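Local coordinates for cellulase CEL9M (Clostridium cellulolyticum, PDB 1IA6), which probably catalyses the endohydrolysis of (1->4)-beta-D-glucosidic linkages in cellulose, lichenin and cereal beta-D-glucans, at residues A[61-66]-A[201-206]; A[71-76]-A[415-420]; A[111-116]-A[145-150]; A[116-121]-A[140-145]; A[150-155]-A[193-198]. All blocks are in the same frame, centred on the assembly; numbering follows the deposited sequence. Where two conformers were deposited one is given.

The five contacts run from the core of the helical barrel to its surface. Contact 2, its centre about 4 Å from that of the chain, is buried and purely apolar, joining helix 64-80 to helix 413-429. Contact 1 uses the start of that first helix but adds an aromatic cluster to its methyl packing. Contacts 3 and 4 continue one another along strands 115-119 and 143-145, sharing Y116 and A145; both rely on backbone hydrogen bonds, and contact 3 lies farthest out, with turns on the surface. Contact 5, close to the calcium site, is the most polar in its side-chain bonding. It touches contact 4 through Y117 and contact 1 through D153.

Contact 1 (A[61-66]-A[201-206]); sequences VKFGLP and QSFYQA
The ring of F63 overlaps the rim of Y204, whose CD2 sits 3.7 Å above one F63 face, while V61 CG1 of the same segment covers the opposite face. With F203, these rings form an aromatic cluster that fastens the start of helix 64-80, in the alpha-barrel module of this family 9 hydrolase, to the long loop ahead of helix 210-224. The planes of F63 and Y204 are inclined at 56°, so their meeting is neither a stack nor a T; F63 CD2 reaches Y204 CE2 at 3.6 Å. F203 comes in obliquely at the far end, its CD2 3.6 Å from F63 CZ. Placing CG of F63 anti to its own carbonyl carbon (chi1 -73°) swings the ring across to the loop. At the edge of that ring stands Q201 OE1, an oxygen already engaged by Q118 and G122. Farther along, A206 CB rests on L65 CD2 beside the calcium site, to which D212 and D257 contribute. The tyrosine is anchored at its polar end by D56, and W256 meets its ring edge-to-face. P66 completes the fit with a CH-pi contact, its CG 3.7 Å from the Y204 centroid and 10° off the ring normal.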
# COMPACT_ATOMS: atom_id res chain seq x y z
N VAL A 61 11.03 9.65 4.82
CA VAL A 61 9.88 10.49 5.15
C VAL A 61 8.63 9.62 5.31
O VAL A 61 8.48 8.60 4.64
CB VAL A 61 9.62 11.53 4.05
CG1 VAL A 61 8.38 12.35 4.37
CG2 VAL A 61 10.84 12.43 3.90
N LYS A 62 7.75 10.02 6.22
CA LYS A 62 6.50 9.30 6.42
C LYS A 62 5.41 10.17 5.80
O LYS A 62 5.00 11.17 6.38
CB LYS A 62 6.26 9.05 7.92
CG LYS A 62 7.42 8.27 8.55
CD LYS A 62 7.16 7.82 9.99
CE LYS A 62 7.22 8.98 10.97
NZ LYS A 62 7.30 8.47 12.37
N PHE A 63 5.00 9.80 4.59
CA PHE A 63 3.97 10.51 3.82
C PHE A 63 2.60 9.93 4.13
O PHE A 63 2.36 8.75 3.91
CB PHE A 63 4.25 10.38 2.32
CG PHE A 63 5.41 11.21 1.83
CD1 PHE A 63 5.31 12.59 1.73
CD2 PHE A 63 6.60 10.59 1.44
CE1 PHE A 63 6.37 13.36 1.25
CE2 PHE A 63 7.67 11.35 0.96
CZ PHE A 63 7.56 12.73 0.86
N GLY A 64 1.69 10.77 4.60
CA GLY A 64 0.36 10.32 4.98
C GLY A 64 -0.53 9.55 4.01
O GLY A 64 -1.17 8.58 4.41
N LEU A 65 -0.59 9.96 2.74
CA LEU A 65 -1.48 9.27 1.82
C LEU A 65 -1.03 7.84 1.52
O LEU A 65 -1.81 6.90 1.69
CB LEU A 65 -1.66 10.07 0.52
CG LEU A 65 -2.71 9.53 -0.46
CD1 LEU A 65 -4.00 9.17 0.28
CD2 LEU A 65 -2.99 10.59 -1.53
N PRO A 66 0.21 7.65 1.06
CA PRO A 66 0.63 6.27 0.78
C PRO A 66 0.72 5.43 2.06
O PRO A 66 0.59 4.21 2.00
CB PRO A 66 1.98 6.44 0.08
CG PRO A 66 2.48 7.77 0.56
CD PRO A 66 1.23 8.62 0.58
N GLN A 201 3.44 17.50 -0.67
CA GLN A 201 4.53 18.20 -1.35
C GLN A 201 4.45 17.84 -2.83
O GLN A 201 3.36 17.56 -3.33
CB GLN A 201 5.88 17.79 -0.75
CG GLN A 201 6.02 18.14 0.73
CD GLN A 201 7.45 18.02 1.24
OE1 GLN A 201 7.89 16.95 1.66
NE2 GLN A 201 8.20 19.12 1.17
N SER A 202 5.57 17.86 -3.54
CA SER A 202 5.53 17.52 -4.96
C SER A 202 5.70 16.02 -5.17
O SER A 202 5.63 15.53 -6.30
CB SER A 202 6.64 18.27 -5.71
OG SER A 202 7.92 17.88 -5.25
N PHE A 203 5.89 15.30 -4.08
CA PHE A 203 6.10 13.85 -4.13
C PHE A 203 4.81 13.07 -4.27
O PHE A 203 4.74 12.11 -5.04
CB PHE A 203 6.86 13.42 -2.88
CG PHE A 203 8.16 14.15 -2.70
CD1 PHE A 203 9.24 13.87 -3.52
CD2 PHE A 203 8.27 15.15 -1.75
CE1 PHE A 203 10.42 14.60 -3.41
CE2 PHE A 203 9.45 15.88 -1.63
CZ PHE A 203 10.53 15.60 -2.46
N TYR A 204 3.79 13.48 -3.53
CA TYR A 204 2.50 12.82 -3.60
C TYR A 204 1.40 13.84 -3.81
O TYR A 204 0.71 14.23 -2.87
CB TYR A 204 2.26 12.00 -2.33
CG TYR A 204 3.08 10.73 -2.30
CD1 TYR A 204 2.67 9.60 -3.02
CD2 TYR A 204 4.29 10.67 -1.62
CE1 TYR A 204 3.45 8.45 -3.06
CE2 TYR A 204 5.08 9.52 -1.65
CZ TYR A 204 4.65 8.41 -2.37
OH TYR A 204 5.42 7.27 -2.41
N GLN A 205 1.26 14.29 -5.05
CA GLN A 205 0.25 15.27 -5.41
C GLN A 205 -1.08 14.58 -5.68
O GLN A 205 -1.25 13.93 -6.71
CB GLN A 205 0.71 16.05 -6.64
CG GLN A 205 1.90 16.95 -6.35
CD GLN A 205 2.47 17.59 -7.60
OE1 GLN A 205 3.20 16.96 -8.36
NE2 GLN A 205 2.11 18.85 -7.83
N ALA A 206 -2.01 14.72 -4.74
CA ALA A 206 -3.32 14.08 -4.85
C ALA A 206 -4.28 14.87 -5.73
O ALA A 206 -4.17 16.09 -5.85
CB ALA A 206 -3.92 13.89 -3.47

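Contact 2 (A[71-76]-A[415-420]); sequences AAILGW and YNAGLV
L74 and V420 mesh through their methyls, L74 CD2 lying 3.7 Å from V420 CG2 with the two side chains crossing at about a right angle. Beside them, I73 fits just as closely: I73 CG2 comes to 3.6 Å from the backbone oxygen A417 O, and I73 CB faces A417 CB at 4.0 Å. I73 owes this reach to its first torsion (chi1 -61°), which sets the CG2 branch anti to the backbone N and against the neighbouring helix, whereas the longer CG1 branch leads away. The looser part lies between these grips, where L74 CG stands 4.5 Å from A417 CB. No face turns to solvent, since every touching residue is buried. The two helix segments run nearly parallel, 9° apart with axes 8.4 Å apart, an arrangement consistent with adjacent inner helices of the (alpha/alpha)6 barrel characteristic of family 9. Helix 91-107 packs on L74, helix 306-323 on I73, and helix 6-15 on V420. The joint itself therefore depends on shape and dispersion, with the small side chain of A417 set where the two backbones come closest, at L74 and A417.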
# COMPACT_ATOMS: atom_id res chain seq x y z
N ALA A 71 -1.67 0.69 4.43
CA ALA A 71 -2.27 0.02 5.58
C ALA A 71 -3.66 -0.50 5.24
O ALA A 71 -4.05 -1.58 5.68
CB ALA A 71 -2.35 0.98 6.77
N ALA A 72 -4.40 0.27 4.45
CA ALA A 72 -5.75 -0.14 4.06
C ALA A 72 -5.76 -1.33 3.11
O ALA A 72 -6.58 -2.23 3.25
CB ALA A 72 -6.49 1.04 3.42
N ILE A 73 -4.84 -1.33 2.14
CA ILE A 73 -4.78 -2.42 1.17
C ILE A 73 -4.30 -3.72 1.82
O ILE A 73 -4.77 -4.80 1.48
CB ILE A 73 -3.87 -2.07 -0.02
CG1 ILE A 73 -4.43 -0.84 -0.75
CG2 ILE A 73 -3.73 -3.26 -0.97
CD1 ILE A 73 -5.92 -0.88 -1.01
N LEU A 74 -3.35 -3.61 2.75
CA LEU A 74 -2.87 -4.79 3.45
C LEU A 74 -4.00 -5.35 4.30
O LEU A 74 -4.21 -6.56 4.36
CB LEU A 74 -1.68 -4.44 4.35
CG LEU A 74 -0.34 -4.18 3.65
CD1 LEU A 74 0.65 -3.62 4.67
CD2 LEU A 74 0.18 -5.48 3.03
N GLY A 75 -4.75 -4.46 4.95
CA GLY A 75 -5.87 -4.90 5.77
C GLY A 75 -6.94 -5.56 4.92
O GLY A 75 -7.57 -6.52 5.35
N TRP A 76 -7.16 -5.03 3.72
CA TRP A 76 -8.16 -5.59 2.82
C TRP A 76 -7.75 -7.00 2.39
O TRP A 76 -8.59 -7.89 2.29
CB TRP A 76 -8.32 -4.68 1.59
CG TRP A 76 -9.51 -4.99 0.72
CD1 TRP A 76 -10.65 -5.64 1.09
CD2 TRP A 76 -9.69 -4.62 -0.66
NE1 TRP A 76 -11.53 -5.69 0.03
CE2 TRP A 76 -10.96 -5.07 -1.05
CE3 TRP A 76 -8.89 -3.94 -1.59
CZ2 TRP A 76 -11.47 -4.87 -2.34
CZ3 TRP A 76 -9.39 -3.74 -2.88
CH2 TRP A 76 -10.67 -4.21 -3.24
N TYR A 415 3.93 -0.12 -3.37
CA TYR A 415 4.23 -1.14 -4.38
C TYR A 415 3.90 -2.51 -3.79
O TYR A 415 3.17 -3.31 -4.39
CB TYR A 415 5.72 -1.13 -4.73
CG TYR A 415 6.19 -0.02 -5.66
CD1 TYR A 415 5.48 1.17 -5.79
CD2 TYR A 415 7.38 -0.16 -6.38
CE1 TYR A 415 5.95 2.20 -6.61
CE2 TYR A 415 7.85 0.85 -7.20
CZ TYR A 415 7.14 2.03 -7.31
OH TYR A 415 7.62 3.03 -8.12
N ASN A 416 4.46 -2.79 -2.61
CA ASN A 416 4.24 -4.07 -1.96
C ASN A 416 2.85 -4.32 -1.41
O ASN A 416 2.44 -5.47 -1.28
CB ASN A 416 5.27 -4.28 -0.85
CG ASN A 416 6.52 -4.98 -1.35
OD1 ASN A 416 7.25 -4.45 -2.19
ND2 ASN A 416 6.77 -6.18 -0.85
N ALA A 417 2.12 -3.26 -1.08
CA ALA A 417 0.77 -3.44 -0.53
C ALA A 417 -0.09 -4.28 -1.48
O ALA A 417 -0.71 -5.26 -1.06
CB ALA A 417 0.12 -2.09 -0.28
N GLY A 418 -0.11 -3.89 -2.75
CA GLY A 418 -0.90 -4.61 -3.74
C GLY A 418 -0.35 -5.99 -4.05
O GLY A 418 -1.12 -6.89 -4.41
N LEU A 419 0.96 -6.17 -3.91
CA LEU A 419 1.59 -7.46 -4.18
C LEU A 419 1.13 -8.48 -3.15
O LEU A 419 0.79 -9.61 -3.49
CB LEU A 419 3.11 -7.34 -4.13
CG LEU A 419 3.88 -8.66 -4.31
CD1 LEU A 419 3.61 -9.23 -5.71
CD2 LEU A 419 5.37 -8.42 -4.13
N VAL A 420 1.12 -8.08 -1.88
CA VAL A 420 0.69 -8.99 -0.83
C VAL A 420 -0.73 -9.48 -1.13
O VAL A 420 -1.02 -10.67 -1.05
CB VAL A 420 0.69 -8.31 0.55
CG1 VAL A 420 0.11 -9.25 1.60
CG2 VAL A 420 2.11 -7.91 0.93

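Contact 3 (A[111-116]-A[145-150]); sequences NSTTFY and ADPSSP
The backbones of F115 and A145 meet through two bonds: F115 N lies in the plane of the A145 carbonyl and bonds to A145 O at 3.0 Å, whereas A145 N comes to F115 O at 2.7 Å from a position tilted 29° out of that carbonyl's plane. This is an antiparallel hydrogen-bonded pair, and it opens the pairing of strands 115-119 and 143-145. Along the chain the strands part into turns, and weaker contacts take over. T113 O accepts a CA-H contact from D146 CA at 3.3 Å, and P147 CG lies 4.0 Å from T113 CB. Each turn is type I and stiffened by an Asx turn. N111 OD1 takes the N-H of T113 and the hydroxyl of T114 in its amide plane, on lone pairs; D146 OD1 takes S148 N on its anti lone pair at 2.8 Å and S148 OG on the syn side, 30° out of the carboxylate plane. For D146 a chi1 of 55°, with CG between backbone N and carbonyl carbon, carries the carboxylate over its own turn. The F115 and A145 side chains share one face of the sheet, where L155 of helix 152-169 packs on both and L187 of helix 174-193 adds to F115.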
# COMPACT_ATOMS: atom_id res chain seq x y z
N ASN A 111 -6.33 14.27 19.63
CA ASN A 111 -7.68 14.64 20.05
C ASN A 111 -8.63 14.32 18.90
O ASN A 111 -8.19 13.95 17.81
CB ASN A 111 -7.75 16.11 20.45
CG ASN A 111 -7.29 17.05 19.36
OD1 ASN A 111 -7.88 17.10 18.28
ND2 ASN A 111 -6.24 17.81 19.64
N SER A 112 -9.93 14.48 19.13
CA SER A 112 -10.93 14.15 18.11
C SER A 112 -10.88 14.92 16.80
O SER A 112 -11.40 14.43 15.79
CB SER A 112 -12.33 14.26 18.71
OG SER A 112 -12.66 15.61 18.99
N THR A 113 -10.28 16.10 16.78
CA THR A 113 -10.24 16.88 15.55
C THR A 113 -8.86 17.18 14.98
O THR A 113 -8.70 18.10 14.17
CB THR A 113 -10.99 18.23 15.72
OG1 THR A 113 -10.38 18.97 16.79
CG2 THR A 113 -12.46 17.99 16.04
N THR A 114 -7.85 16.40 15.38
CA THR A 114 -6.50 16.64 14.88
C THR A 114 -5.84 15.35 14.41
O THR A 114 -5.98 14.31 15.04
CB THR A 114 -5.61 17.26 15.96
OG1 THR A 114 -6.25 18.42 16.50
CG2 THR A 114 -4.26 17.65 15.37
N PHE A 115 -5.12 15.44 13.30
CA PHE A 115 -4.41 14.28 12.77
C PHE A 115 -3.15 14.71 12.04
O PHE A 115 -3.22 15.36 11.00
CB PHE A 115 -5.28 13.48 11.81
CG PHE A 115 -4.64 12.21 11.34
CD1 PHE A 115 -4.41 11.16 12.22
CD2 PHE A 115 -4.22 12.07 10.02
CE1 PHE A 115 -3.78 9.98 11.80
CE2 PHE A 115 -3.59 10.90 9.58
CZ PHE A 115 -3.37 9.86 10.48
N TYR A 116 -1.99 14.34 12.60
CA TYR A 116 -0.70 14.65 11.99
C TYR A 116 -0.47 13.59 10.93
O TYR A 116 -0.67 12.40 11.19
CB TYR A 116 0.40 14.58 13.05
CG TYR A 116 0.35 15.74 14.01
CD1 TYR A 116 0.91 16.97 13.67
CD2 TYR A 116 -0.28 15.62 15.25
CE1 TYR A 116 0.83 18.06 14.53
CE2 TYR A 116 -0.37 16.71 16.12
CZ TYR A 116 0.19 17.92 15.75
OH TYR A 116 0.12 19.01 16.60
N ALA A 145 -3.99 17.68 9.78
CA ALA A 145 -5.34 18.00 9.38
C ALA A 145 -6.10 18.43 10.62
O ALA A 145 -5.90 17.88 11.70
CB ALA A 145 -6.00 16.78 8.75
N ASP A 146 -6.94 19.44 10.47
CA ASP A 146 -7.77 19.94 11.56
C ASP A 146 -8.96 20.65 10.93
O ASP A 146 -9.09 20.69 9.71
CB ASP A 146 -6.97 20.88 12.48
CG ASP A 146 -6.33 22.02 11.74
OD1 ASP A 146 -7.01 22.68 10.94
OD2 ASP A 146 -5.13 22.27 11.98
N PRO A 147 -9.86 21.22 11.75
CA PRO A 147 -11.03 21.91 11.19
C PRO A 147 -10.77 22.96 10.10
O PRO A 147 -11.65 23.24 9.30
CB PRO A 147 -11.69 22.51 12.43
CG PRO A 147 -11.43 21.46 13.45
CD PRO A 147 -9.96 21.16 13.22
N SER A 148 -9.56 23.51 10.06
CA SER A 148 -9.24 24.52 9.06
C SER A 148 -8.28 24.05 7.97
O SER A 148 -7.97 24.79 7.04
CB SER A 148 -8.66 25.76 9.74
OG SER A 148 -7.47 25.45 10.43
N SER A 149 -7.81 22.81 8.09
CA SER A 149 -6.88 22.24 7.13
C SER A 149 -7.38 20.86 6.67
O SER A 149 -7.22 19.87 7.38
CB SER A 149 -5.49 22.11 7.76
OG SER A 149 -4.55 21.60 6.83
N PRO A 150 -7.99 20.80 5.47
CA PRO A 150 -8.51 19.55 4.92
C PRO A 150 -7.47 18.54 4.45
O PRO A 150 -6.36 18.90 4.06
CB PRO A 150 -9.38 20.03 3.76
CG PRO A 150 -8.61 21.21 3.27
CD PRO A 150 -8.22 21.92 4.55

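Contact 4 (A[116-121]-A[140-145]); sequences YYQVGE and PSLYKA
Y143 packs its CB against the ring face of Y117, 3.4 Å from Y117 CE1, and offers its own ring edge to Q118. There Q118 OE1 lies near the ring plane, 3.3 Å from Y143 CD2, with amide and ring planes 83° apart. The other end of this amide is well occupied: Q118 NE2 gives a nearly straight bond (172°) to G120 O and also serves Q201. Y117 carries its ring across the neighbouring strand because CG sits between backbone N and carbonyl carbon (chi1 63°). Y117 OH lies 2.6 Å from a water that donates to K144 O; the backbone N of N199 is a further partner. These residues join strands 115-119 and 143-145, an antiparallel pair within the small three-stranded sheet completed by strand 62-63. Y117 N bonds to Y143 O at 3.1 Å, while G120 N reaches P140 O at 2.8 Å where the strands give way to loop. Y116 and K144 form a non-hydrogen-bonded pair, their side chains running alongside one another on a shared sheet face. Y116 CD1 lies 3.6 Å from K144 CB, and Y116 CE1 touches K144 CD at 3.7 Å, leaving the extended aliphatic chain of the lysine beside the phenol ring.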
# COMPACT_ATOMS: atom_id res chain seq x y z
N TYR A 116 -1.99 14.34 12.60
CA TYR A 116 -0.70 14.65 11.99
C TYR A 116 -0.47 13.59 10.93
O TYR A 116 -0.67 12.40 11.19
CB TYR A 116 0.40 14.58 13.05
CG TYR A 116 0.35 15.74 14.01
CD1 TYR A 116 0.91 16.97 13.67
CD2 TYR A 116 -0.28 15.62 15.25
CE1 TYR A 116 0.83 18.06 14.53
CE2 TYR A 116 -0.37 16.71 16.12
CZ TYR A 116 0.19 17.92 15.75
OH TYR A 116 0.12 19.01 16.60
N TYR A 117 -0.07 14.00 9.73
CA TYR A 117 0.12 13.01 8.67
C TYR A 117 1.41 13.02 7.87
O TYR A 117 1.54 12.26 6.91
CB TYR A 117 -1.10 13.03 7.73
CG TYR A 117 -1.34 14.31 6.97
CD1 TYR A 117 -0.58 14.63 5.85
CD2 TYR A 117 -2.37 15.18 7.34
CE1 TYR A 117 -0.85 15.78 5.10
CE2 TYR A 117 -2.66 16.32 6.60
CZ TYR A 117 -1.90 16.62 5.48
OH TYR A 117 -2.19 17.73 4.73
N GLN A 118 2.36 13.86 8.23
CA GLN A 118 3.65 13.84 7.55
C GLN A 118 4.76 14.23 8.49
O GLN A 118 4.72 15.29 9.11
CB GLN A 118 3.70 14.74 6.30
CG GLN A 118 5.04 14.51 5.55
CD GLN A 118 5.15 15.23 4.22
OE1 GLN A 118 4.22 15.26 3.42
NE2 GLN A 118 6.33 15.80 3.96
N VAL A 119 5.74 13.35 8.60
CA VAL A 119 6.91 13.59 9.44
C VAL A 119 8.10 13.55 8.50
O VAL A 119 8.32 12.55 7.81
CB VAL A 119 7.07 12.50 10.51
CG1 VAL A 119 8.40 12.66 11.24
CG2 VAL A 119 5.91 12.59 11.50
N GLY A 120 8.84 14.66 8.47
CA GLY A 120 9.99 14.76 7.59
C GLY A 120 9.68 15.69 6.43
O GLY A 120 8.51 15.95 6.12
N GLU A 121 10.72 16.21 5.78
CA GLU A 121 10.54 17.10 4.64
C GLU A 121 11.27 16.43 3.48
O GLU A 121 12.48 16.21 3.54
CB GLU A 121 11.15 18.47 4.96
CG GLU A 121 10.81 19.57 3.97
CD GLU A 121 11.58 19.44 2.67
OE1 GLU A 121 12.82 19.51 2.71
OE2 GLU A 121 10.94 19.26 1.61
N PRO A 140 10.70 17.73 10.83
CA PRO A 140 9.50 18.52 11.13
C PRO A 140 8.21 17.73 10.97
O PRO A 140 8.09 16.88 10.08
CB PRO A 140 9.59 19.65 10.11
CG PRO A 140 10.16 18.95 8.91
CD PRO A 140 11.26 18.10 9.52
N SER A 141 7.25 17.99 11.85
CA SER A 141 5.94 17.37 11.75
C SER A 141 5.29 18.40 10.83
O SER A 141 4.55 19.28 11.25
CB SER A 141 5.27 17.35 13.13
OG SER A 141 6.08 16.64 14.05
N LEU A 142 5.62 18.26 9.55
CA LEU A 142 5.20 19.20 8.51
C LEU A 142 3.73 19.49 8.27
O LEU A 142 3.35 20.66 8.14
CB LEU A 142 5.85 18.78 7.18
CG LEU A 142 6.02 19.89 6.14
CD1 LEU A 142 6.85 21.02 6.74
CD2 LEU A 142 6.69 19.33 4.90
N TYR A 143 2.90 18.46 8.20
CA TYR A 143 1.47 18.67 7.94
C TYR A 143 0.55 17.98 8.94
O TYR A 143 0.86 16.93 9.50
CB TYR A 143 1.10 18.17 6.54
CG TYR A 143 1.89 18.78 5.40
CD1 TYR A 143 1.82 20.15 5.14
CD2 TYR A 143 2.67 17.98 4.56
CE1 TYR A 143 2.52 20.71 4.06
CE2 TYR A 143 3.37 18.53 3.49
CZ TYR A 143 3.28 19.89 3.25
OH TYR A 143 3.97 20.44 2.18
N LYS A 144 -0.61 18.60 9.15
CA LYS A 144 -1.61 18.06 10.04
C LYS A 144 -2.98 18.50 9.54
O LYS A 144 -3.10 19.56 8.92
CB LYS A 144 -1.41 18.57 11.47
CG LYS A 144 -1.71 20.04 11.66
CD LYS A 144 -1.65 20.42 13.13
CE LYS A 144 -1.91 21.90 13.33
NZ LYS A 144 -1.79 22.28 14.76
N ALA A 145 -3.99 17.68 9.78
CA ALA A 145 -5.34 18.00 9.38
C ALA A 145 -6.10 18.43 10.62
O ALA A 145 -5.90 17.88 11.70
CB ALA A 145 -6.00 16.78 8.75
O HOH W 1 -3.96 19.32 5.77

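Contact 5 (A[150-155]-A[193-198]); sequences PASDIL and ANQGVG
S152 holds G196 by two bonds in opposite senses: S152 N donates to G196 O at 2.8 Å, approaching nearly along the C=O axis, and G196 N returns a bond to S152 OG at 3.1 Å. That hydroxyl also bonds to G191 O, near the end of helix 174-193. One residue on, D153 OD1 accepts from G198 N at 2.9 Å, met on the syn side and 20° out of the carboxylate plane. The same oxygen takes a weak bond from I154 N. D153 is held over the loop by its chi1 of 53°, which puts CG between the backbone N and the carbonyl carbon. Together these bonds dock the loop after helix 174-193 on the first turn of helix 152-169, where A151 is the N-cap residue. Waters extend the seam: one donates to P150 O and V197 O, another joins D153 OD2 to G198 O, the latter leg weak. Packing closes both ends. P150 CB lies 3.4 Å from N194 OD1; the ND2 of that asparagine bonds to P147 O. G198 CA lies 3.7 Å from A151 CB and 4.1 Å from I154 CD1. The D153 side chain comes within about 4 Å of the calcium ion (nearest atoms), close to D212, which binds it. The amide donors, helix start and calcium would probably favour a charged D153 carboxylate, offsetting the nearby acidic ligands D212 and D257.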
# COMPACT_ATOMS: atom_id res chain seq x y z
N PRO A 150 -7.99 20.80 5.47
CA PRO A 150 -8.51 19.55 4.92
C PRO A 150 -7.47 18.54 4.45
O PRO A 150 -6.36 18.90 4.06
CB PRO A 150 -9.38 20.03 3.76
CG PRO A 150 -8.61 21.21 3.27
CD PRO A 150 -8.22 21.92 4.55
N ALA A 151 -7.86 17.27 4.49
CA ALA A 151 -7.02 16.16 4.05
C ALA A 151 -7.96 14.97 3.96
O ALA A 151 -7.67 13.89 4.48
CB ALA A 151 -5.91 15.90 5.06
N SER A 152 -9.10 15.18 3.30
CA SER A 152 -10.13 14.16 3.16
C SER A 152 -9.65 12.81 2.63
O SER A 152 -10.12 11.77 3.09
CB SER A 152 -11.26 14.68 2.27
OG SER A 152 -11.79 15.88 2.79
N ASP A 153 -8.75 12.83 1.66
CA ASP A 153 -8.26 11.57 1.10
C ASP A 153 -7.38 10.82 2.10
O ASP A 153 -7.55 9.62 2.30
CB ASP A 153 -7.52 11.82 -0.23
CG ASP A 153 -6.42 12.87 -0.12
OD1 ASP A 153 -6.43 13.68 0.83
OD2 ASP A 153 -5.54 12.90 -1.01
N ILE A 154 -6.46 11.54 2.73
CA ILE A 154 -5.56 10.93 3.71
C ILE A 154 -6.35 10.43 4.92
O ILE A 154 -6.16 9.30 5.37
CB ILE A 154 -4.49 11.95 4.17
CG1 ILE A 154 -3.60 12.31 2.98
CG2 ILE A 154 -3.66 11.37 5.32
CD1 ILE A 154 -2.47 13.27 3.31
N LEU A 155 -7.25 11.26 5.43
CA LEU A 155 -8.06 10.91 6.58
C LEU A 155 -8.92 9.68 6.30
O LEU A 155 -9.09 8.82 7.16
CB LEU A 155 -8.96 12.09 6.98
CG LEU A 155 -8.23 13.27 7.62
CD1 LEU A 155 -9.17 14.47 7.74
CD2 LEU A 155 -7.70 12.86 8.98
N ALA A 193 -16.33 16.67 7.01
CA ALA A 193 -16.66 17.98 7.56
C ALA A 193 -16.02 19.11 6.75
O ALA A 193 -16.67 20.11 6.46
CB ALA A 193 -16.21 18.06 9.01
N ASN A 194 -14.75 18.95 6.41
CA ASN A 194 -14.02 19.94 5.61
C ASN A 194 -13.39 19.15 4.47
O ASN A 194 -12.44 18.40 4.66
CB ASN A 194 -12.91 20.59 6.44
CG ASN A 194 -12.31 21.80 5.75
OD1 ASN A 194 -12.12 21.80 4.54
ND2 ASN A 194 -11.99 22.84 6.52
N GLN A 195 -13.93 19.33 3.27
CA GLN A 195 -13.48 18.58 2.10
C GLN A 195 -12.40 19.19 1.21
O GLN A 195 -12.50 20.34 0.78
CB GLN A 195 -14.70 18.20 1.27
CG GLN A 195 -15.56 17.14 1.94
CD GLN A 195 -16.92 16.95 1.29
OE1 GLN A 195 -17.08 17.16 0.09
NE2 GLN A 195 -17.90 16.52 2.08
N GLY A 196 -11.39 18.38 0.93
CA GLY A 196 -10.27 18.80 0.10
C GLY A 196 -9.15 17.78 0.23
O GLY A 196 -9.12 17.03 1.22
N VAL A 197 -8.23 17.72 -0.73
CA VAL A 197 -7.14 16.76 -0.62
C VAL A 197 -6.04 17.25 0.32
O VAL A 197 -5.86 18.46 0.50
CB VAL A 197 -6.50 16.45 -2.00
CG1 VAL A 197 -7.53 15.82 -2.92
CG2 VAL A 197 -5.93 17.73 -2.61
N GLY A 198 -5.32 16.31 0.93
CA GLY A 198 -4.25 16.65 1.85
C GLY A 198 -2.99 17.05 1.10
O GLY A 198 -2.94 17.00 -0.13
O HOH W 2 -4.89 20.66 2.60
O HOH W 3 -10.45 16.94 5.90
O HOH W 4 -3.25 14.16 -0.20